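Local atomic coordinates of hydroquinone dioxygenase large subunit (Pseudomonas sp., PDB entry 4ZXA), a protein that forms, with its small subunit, a two-subunit metal-dependent, cupin-type hydroquinone 1,2-dioxygenase that probably cleaves the aromatic ring of hydroquinone. Residues 24-29 with 154-159; 30-35 with 133-138. All blocks are in the same frame, centred on the assembly; numbering follows the deposited sequence.

Contact 1 of 2, residues 24-29 with 154-159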
loop_
_atom_site.group_PDB
_atom_site.type_symbol
_atom_site.label_atom_id
_atom_site.label_comp_id
_atom_site.label_asym_id
_atom_site.label_seq_id
_atom_site.Cartn_x
_atom_site.Cartn_y
_atom_site.Cartn_z
ATOM N N HIS E 24 -25.826 -5.134 -0.145
ATOM C CA HIS E 24 -26.084 -3.723 -0.376
ATOM C C HIS E 24 -26.607 -3.539 -1.797
ATOM O O HIS E 24 -26.105 -4.172 -2.725
ATOM C CB HIS E 24 -24.801 -2.930 -0.153
ATOM C CG HIS E 24 -24.907 -1.479 -0.506
ATOM N ND1 HIS E 24 -24.917 -1.029 -1.808
ATOM C CD2 HIS E 24 -24.975 -0.376 0.277
ATOM C CE1 HIS E 24 -25.009 0.289 -1.812
ATOM N NE2 HIS E 24 -25.038 0.711 -0.560
ATOM N N ALA E 25 -27.609 -2.675 -1.958
ATOM C CA ALA E 25 -28.299 -2.500 -3.240
ATOM C C ALA E 25 -27.371 -2.187 -4.419
ATOM O O ALA E 25 -27.566 -2.692 -5.531
ATOM C CB ALA E 25 -29.386 -1.426 -3.124
ATOM N N VAL E 26 -26.365 -1.357 -4.182
ATOM C CA VAL E 26 -25.450 -0.981 -5.254
ATOM C C VAL E 26 -24.250 -1.926 -5.365
ATOM O O VAL E 26 -23.993 -2.487 -6.438
ATOM C CB VAL E 26 -24.950 0.472 -5.089
ATOM C CG1 VAL E 26 -24.161 0.911 -6.319
ATOM C CG2 VAL E 26 -26.122 1.415 -4.836
ATOM N N THR E 27 -23.530 -2.108 -4.255
ATOM C CA THR E 27 -22.240 -2.786 -4.295
ATOM C C THR E 27 -22.382 -4.289 -4.362
ATOM O O THR E 27 -21.544 -4.966 -4.959
ATOM C CB THR E 27 -21.348 -2.426 -3.094
ATOM O OG1 THR E 27 -21.844 -3.068 -1.916
ATOM C CG2 THR E 27 -21.315 -0.918 -2.883
ATOM N N GLY E 28 -23.440 -4.813 -3.747
ATOM C CA GLY E 28 -23.688 -6.246 -3.749
ATOM C C GLY E 28 -23.079 -6.955 -2.552
ATOM O O GLY E 28 -23.155 -8.182 -2.442
ATOM N N TYR E 29 -22.476 -6.190 -1.647
ATOM C CA TYR E 29 -21.804 -6.778 -0.496
ATOM C C TYR E 29 -22.590 -6.558 0.791
ATOM O O TYR E 29 -23.339 -5.600 0.914
ATOM C CB TYR E 29 -20.394 -6.195 -0.316
ATOM C CG TYR E 29 -19.456 -6.337 -1.504
ATOM C CD1 TYR E 29 -18.988 -7.584 -1.906
ATOM C CD2 TYR E 29 -19.004 -5.219 -2.199
ATOM C CE1 TYR E 29 -18.119 -7.714 -2.980
ATOM C CE2 TYR E 29 -18.135 -5.344 -3.273
ATOM C CZ TYR E 29 -17.698 -6.594 -3.654
ATOM O OH TYR E 29 -16.845 -6.721 -4.726
ATOM N N PHE E 154 -11.288 -5.861 -6.972
ATOM C CA PHE E 154 -12.043 -4.618 -7.087
ATOM C C PHE E 154 -13.369 -4.785 -7.836
ATOM O O PHE E 154 -13.525 -5.679 -8.672
ATOM C CB PHE E 154 -11.193 -3.531 -7.745
ATOM C CG PHE E 154 -10.013 -3.102 -6.921
ATOM C CD1 PHE E 154 -10.117 -2.962 -5.541
ATOM C CD2 PHE E 154 -8.794 -2.836 -7.526
ATOM C CE1 PHE E 154 -9.018 -2.551 -4.779
ATOM C CE2 PHE E 154 -7.694 -2.436 -6.773
ATOM C CZ PHE E 154 -7.809 -2.287 -5.396
ATOM N N GLY E 155 -14.327 -3.927 -7.506
ATOM C CA GLY E 155 -15.585 -3.858 -8.226
ATOM C C GLY E 155 -16.747 -4.301 -7.360
ATOM O O GLY E 155 -16.632 -4.390 -6.137
ATOM N N ARG E 156 -17.870 -4.595 -7.994
ATOM C CA ARG E 156 -19.042 -5.015 -7.257
ATOM C C ARG E 156 -19.046 -6.530 -7.036
ATOM O O ARG E 156 -18.303 -7.272 -7.691
ATOM C CB ARG E 156 -20.299 -4.510 -7.970
ATOM C CG ARG E 156 -20.302 -2.997 -8.040
ATOM C CD ARG E 156 -21.499 -2.424 -8.772
ATOM N NE ARG E 156 -21.508 -0.964 -8.701
ATOM C CZ ARG E 156 -22.249 -0.184 -9.482
ATOM N NH1 ARG E 156 -23.044 -0.726 -10.400
ATOM N NH2 ARG E 156 -22.191 1.135 -9.348
ATOM N N LYS E 157 -19.848 -6.984 -6.079
ATOM C CA LYS E 157 -19.890 -8.407 -5.778
ATOM C C LYS E 157 -20.033 -9.204 -7.058
ATOM O O LYS E 157 -20.774 -8.824 -7.963
ATOM C CB LYS E 157 -21.035 -8.731 -4.828
ATOM C CG LYS E 157 -21.250 -10.224 -4.645
ATOM C CD LYS E 157 -20.107 -10.889 -3.904
ATOM C CE LYS E 157 -20.444 -12.349 -3.674
ATOM N NZ LYS E 157 -19.727 -12.953 -2.543
ATOM N N ASN E 158 -19.311 -10.310 -7.151
ATOM C CA ASN E 158 -19.279 -11.025 -8.411
ATOM C C ASN E 158 -18.831 -12.478 -8.277
ATOM O O ASN E 158 -17.703 -12.844 -8.645
ATOM C CB ASN E 158 -18.406 -10.278 -9.411
ATOM C CG ASN E 158 -18.501 -10.868 -10.797
ATOM O OD1 ASN E 158 -18.803 -12.052 -10.950
ATOM N ND2 ASN E 158 -18.271 -10.046 -11.818
ATOM N N GLY E 159 -19.732 -13.305 -7.758
ATOM C CA GLY E 159 -19.429 -14.699 -7.526
ATOM C C GLY E 159 -18.684 -14.933 -6.225
ATOM O O GLY E 159 -18.515 -14.036 -5.395
#

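Contact 2 of 2, residues 30-35 with 133-138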
loop_
_atom_site.group_PDB
_atom_site.type_symbol
_atom_site.label_atom_id
_atom_site.label_comp_id
_atom_site.label_asym_id
_atom_site.label_seq_id
_atom_site.Cartn_x
_atom_site.Cartn_y
_atom_site.Cartn_z
ATOM N N ARG E 30 -22.377 -7.443 1.753
ATOM C CA ARG E 30 -22.952 -7.322 3.084
ATOM C C ARG E 30 -21.999 -6.601 4.030
ATOM O O ARG E 30 -20.800 -6.833 4.005
ATOM C CB ARG E 30 -23.199 -8.716 3.662
ATOM C CG ARG E 30 -24.011 -9.655 2.796
ATOM C CD ARG E 30 -24.110 -11.021 3.461
ATOM N NE ARG E 30 -24.978 -11.923 2.715
ATOM C CZ ARG E 30 -26.292 -11.990 2.892
ATOM N NH1 ARG E 30 -26.878 -11.207 3.788
ATOM N NH2 ARG E 30 -27.022 -12.836 2.178
ATOM N N SER E 31 -22.525 -5.748 4.888
ATOM C CA SER E 31 -21.710 -5.200 5.962
ATOM C C SER E 31 -21.778 -6.161 7.142
ATOM O O SER E 31 -22.686 -6.972 7.222
ATOM C CB SER E 31 -22.209 -3.812 6.376
ATOM O OG SER E 31 -23.566 -3.871 6.784
ATOM N N PHE E 32 -20.815 -6.080 8.052
ATOM C CA PHE E 32 -20.787 -6.974 9.206
ATOM C C PHE E 32 -20.598 -6.202 10.507
ATOM O O PHE E 32 -19.982 -5.133 10.542
ATOM C CB PHE E 32 -19.702 -8.057 9.055
ATOM C CG PHE E 32 -19.995 -9.072 7.979
ATOM C CD1 PHE E 32 -19.676 -8.818 6.651
ATOM C CD2 PHE E 32 -20.599 -10.277 8.290
ATOM C CE1 PHE E 32 -19.951 -9.752 5.654
ATOM C CE2 PHE E 32 -20.868 -11.213 7.303
ATOM C CZ PHE E 32 -20.545 -10.953 5.986
ATOM N N GLN E 33 -21.146 -6.758 11.577
ATOM C CA GLN E 33 -21.008 -6.181 12.897
ATOM C C GLN E 33 -20.274 -7.171 13.781
ATOM O O GLN E 33 -20.579 -8.370 13.790
ATOM C CB GLN E 33 -22.384 -5.882 13.500
ATOM C CG GLN E 33 -22.329 -5.080 14.800
ATOM C CD GLN E 33 -22.101 -3.604 14.543
ATOM O OE1 GLN E 33 -22.507 -3.086 13.504
ATOM N NE2 GLN E 33 -21.438 -2.924 15.473
ATOM N N LEU E 34 -19.298 -6.669 14.522
ATOM C CA LEU E 34 -18.568 -7.493 15.468
ATOM C C LEU E 34 -18.378 -6.618 16.677
ATOM O O LEU E 34 -17.616 -5.657 16.631
ATOM C CB LEU E 34 -17.223 -7.919 14.880
ATOM C CG LEU E 34 -16.337 -8.840 15.716
ATOM C CD1 LEU E 34 -17.120 -10.066 16.165
ATOM C CD2 LEU E 34 -15.104 -9.256 14.923
ATOM N N GLY E 35 -19.097 -6.926 17.753
ATOM C CA GLY E 35 -19.142 -6.041 18.899
ATOM C C GLY E 35 -19.383 -4.649 18.369
ATOM O O GLY E 35 -20.325 -4.420 17.622
ATOM N N LEU E 133 -14.603 -13.044 4.317
ATOM C CA LEU E 133 -13.865 -13.533 3.153
ATOM C C LEU E 133 -14.829 -14.095 2.115
ATOM O O LEU E 133 -14.746 -13.769 0.932
ATOM C CB LEU E 133 -12.834 -14.602 3.539
ATOM C CG LEU E 133 -11.616 -14.187 4.360
ATOM C CD1 LEU E 133 -10.905 -15.432 4.915
ATOM C CD2 LEU E 133 -10.669 -13.339 3.514
ATOM N N ARG E 134 -15.742 -14.943 2.568
ATOM C CA ARG E 134 -16.706 -15.566 1.675
ATOM C C ARG E 134 -17.435 -14.502 0.878
ATOM O O ARG E 134 -17.511 -14.572 -0.347
ATOM C CB ARG E 134 -17.703 -16.417 2.468
ATOM C CG ARG E 134 -18.544 -17.363 1.617
ATOM C CD ARG E 134 -19.456 -18.243 2.483
ATOM N NE ARG E 134 -20.188 -19.223 1.676
ATOM C CZ ARG E 134 -19.990 -20.541 1.720
ATOM N NH1 ARG E 134 -19.089 -21.072 2.547
ATOM N NH2 ARG E 134 -20.706 -21.337 0.936
ATOM N N ASP E 135 -17.953 -13.496 1.574
ATOM C CA ASP E 135 -18.765 -12.489 0.915
ATOM C C ASP E 135 -17.960 -11.500 0.048
ATOM O O ASP E 135 -18.397 -11.138 -1.041
ATOM C CB ASP E 135 -19.637 -11.757 1.933
ATOM C CG ASP E 135 -20.664 -10.845 1.267
ATOM O OD1 ASP E 135 -21.629 -11.373 0.672
ATOM O OD2 ASP E 135 -20.503 -9.604 1.333
ATOM N N TRP E 136 -16.785 -11.075 0.511
ATOM C CA TRP E 136 -16.043 -10.020 -0.183
ATOM C C TRP E 136 -15.054 -10.531 -1.240
ATOM O O TRP E 136 -14.472 -9.738 -2.003
ATOM C CB TRP E 136 -15.315 -9.120 0.819
ATOM C CG TRP E 136 -16.236 -8.413 1.765
ATOM C CD1 TRP E 136 -17.596 -8.493 1.800
ATOM C CD2 TRP E 136 -15.861 -7.511 2.812
ATOM N NE1 TRP E 136 -18.089 -7.701 2.800
ATOM C CE2 TRP E 136 -17.044 -7.088 3.440
ATOM C CE3 TRP E 136 -14.635 -7.020 3.274
ATOM C CZ2 TRP E 136 -17.044 -6.199 4.511
ATOM C CZ3 TRP E 136 -14.636 -6.137 4.339
ATOM C CH2 TRP E 136 -15.830 -5.735 4.943
ATOM N N THR E 137 -14.867 -11.844 -1.290
ATOM C CA THR E 137 -13.981 -12.412 -2.287
ATOM C C THR E 137 -14.739 -12.902 -3.516
ATOM O O THR E 137 -15.435 -13.908 -3.473
ATOM C CB THR E 137 -13.144 -13.559 -1.719
ATOM O OG1 THR E 137 -12.493 -13.125 -0.516
ATOM C CG2 THR E 137 -12.102 -13.996 -2.742
ATOM N N ASN E 138 -14.571 -12.181 -4.613
ATOM C CA ASN E 138 -15.211 -12.500 -5.869
ATOM C C ASN E 138 -14.492 -13.635 -6.546
ATOM O O ASN E 138 -13.376 -13.971 -6.167
ATOM C CB ASN E 138 -15.193 -11.270 -6.770
ATOM C CG ASN E 138 -15.886 -10.093 -6.135
ATOM O OD1 ASN E 138 -16.935 -10.251 -5.503
ATOM N ND2 ASN E 138 -15.292 -8.909 -6.267
#

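Contact 1 of 2, residues 24-29 with 154-159
One face of the Y29 ring is turned to the start of K157, and its hydroxyl end reaches G155. Over that face sits K157 N, 3.3 Å from Y29 CZ, and K157 CB makes a CH-pi contact 4.0 Å from the ring centroid, 30° off the normal. At the ring edge, in its plane, Y29 OH donates to G155 O at 2.7 Å; the hydroxyl approaches about 48° out of the carbonyl plane, away from where a lone pair would point. N138 ND2 is a second hydrogen-bond partner of the same hydroxyl, so the phenol end is held from two sequence regions. V26 CG1 rests on one face of the other flat group, the R156 guanidinium, nearer the border than the centre and 3.6 Å from R156 NH2. The straight R156 side chain runs past the V26 carbonyl, with V26 O 3.4 Å from R156 CD. Between the two flat groups the backbones join: K157 N donates to T27 O at 2.9 Å, with an N-H...O angle of 168°. An ST turn, Y29 N to T27 OG1, braces the bend before the tyrosine. At G28, where phi is positive, the chain passes close against K157, with G28 O 3.2 Å from K157 CB. The polar end of R156 is held by E43 in a salt bridge and by A9 O and N7 O of the small subunit, while K157 NZ turns away to D135 O. This surface contact thus ties the loop between strands 19-20 and 32-34 to the loop between helices 122-136 and 162-165, beside the small subunit and next to the C-terminal end of helix 122-136, to which K157 NZ is bonded.

Contact 2 of 2, residues 30-35 with 133-138
D135 and R30 cross at about a right angle, the carboxylate meeting the start of the arginine chain more closely than its charged end. D135 CG is anti to its own N (chi1 -171°), carrying the carboxylate to the R30 backbone: R30 N donates to OD2 at 2.9 Å, nearly straight, on the syn side and tilted out of the carboxylate plane. D135 OD1 lies beside the aliphatic part of R30, 3.6 Å from CG, and near the guanidinium plane at its edge, in a long salt bridge to R30 NE at 4.0 Å; the two planes are 60° apart. W136 presents its indole edge to the same residue, NE1 donating to R30 O at 3.1 Å with the oxygen in the ring plane. The F32 and W136 side chains run past one another in opposite senses, the F32 ring inclined 63° to the five-membered ring of W136, with F32 CE1 4.0 Å from W136 NE1. Consecutive helix residues thus bond both backbone polar groups of R30, fixing the chain entering strand 32-34 against helix 122-136. R30 NH1 bonds S21 O and the NE to OD1 distance is long, so the charge pair is probably a weak supplement.

Contact 1 lies at the surface, joining two loops beside the small subunit, whereas contact 2 is partly buried, joins a strand to a helix end, and meets no other protein chain in its two segments. The first relies on one backbone bond, a tyrosine ring and hydroxyl, and an arginine that also bonds the small subunit; the second on side chains of the helix bonding the backbone of the strand side, with F32 and W136 packed beside them. The first segments run on directly, residue 29 into 30, and Y29 meets W136. K157 NZ probably bonds D135 O (2.7 Å), as N158 N probably does N138 OD1. Together the contacts hold residues 26-32 against the end of helix 122-136 and the loop beyond it.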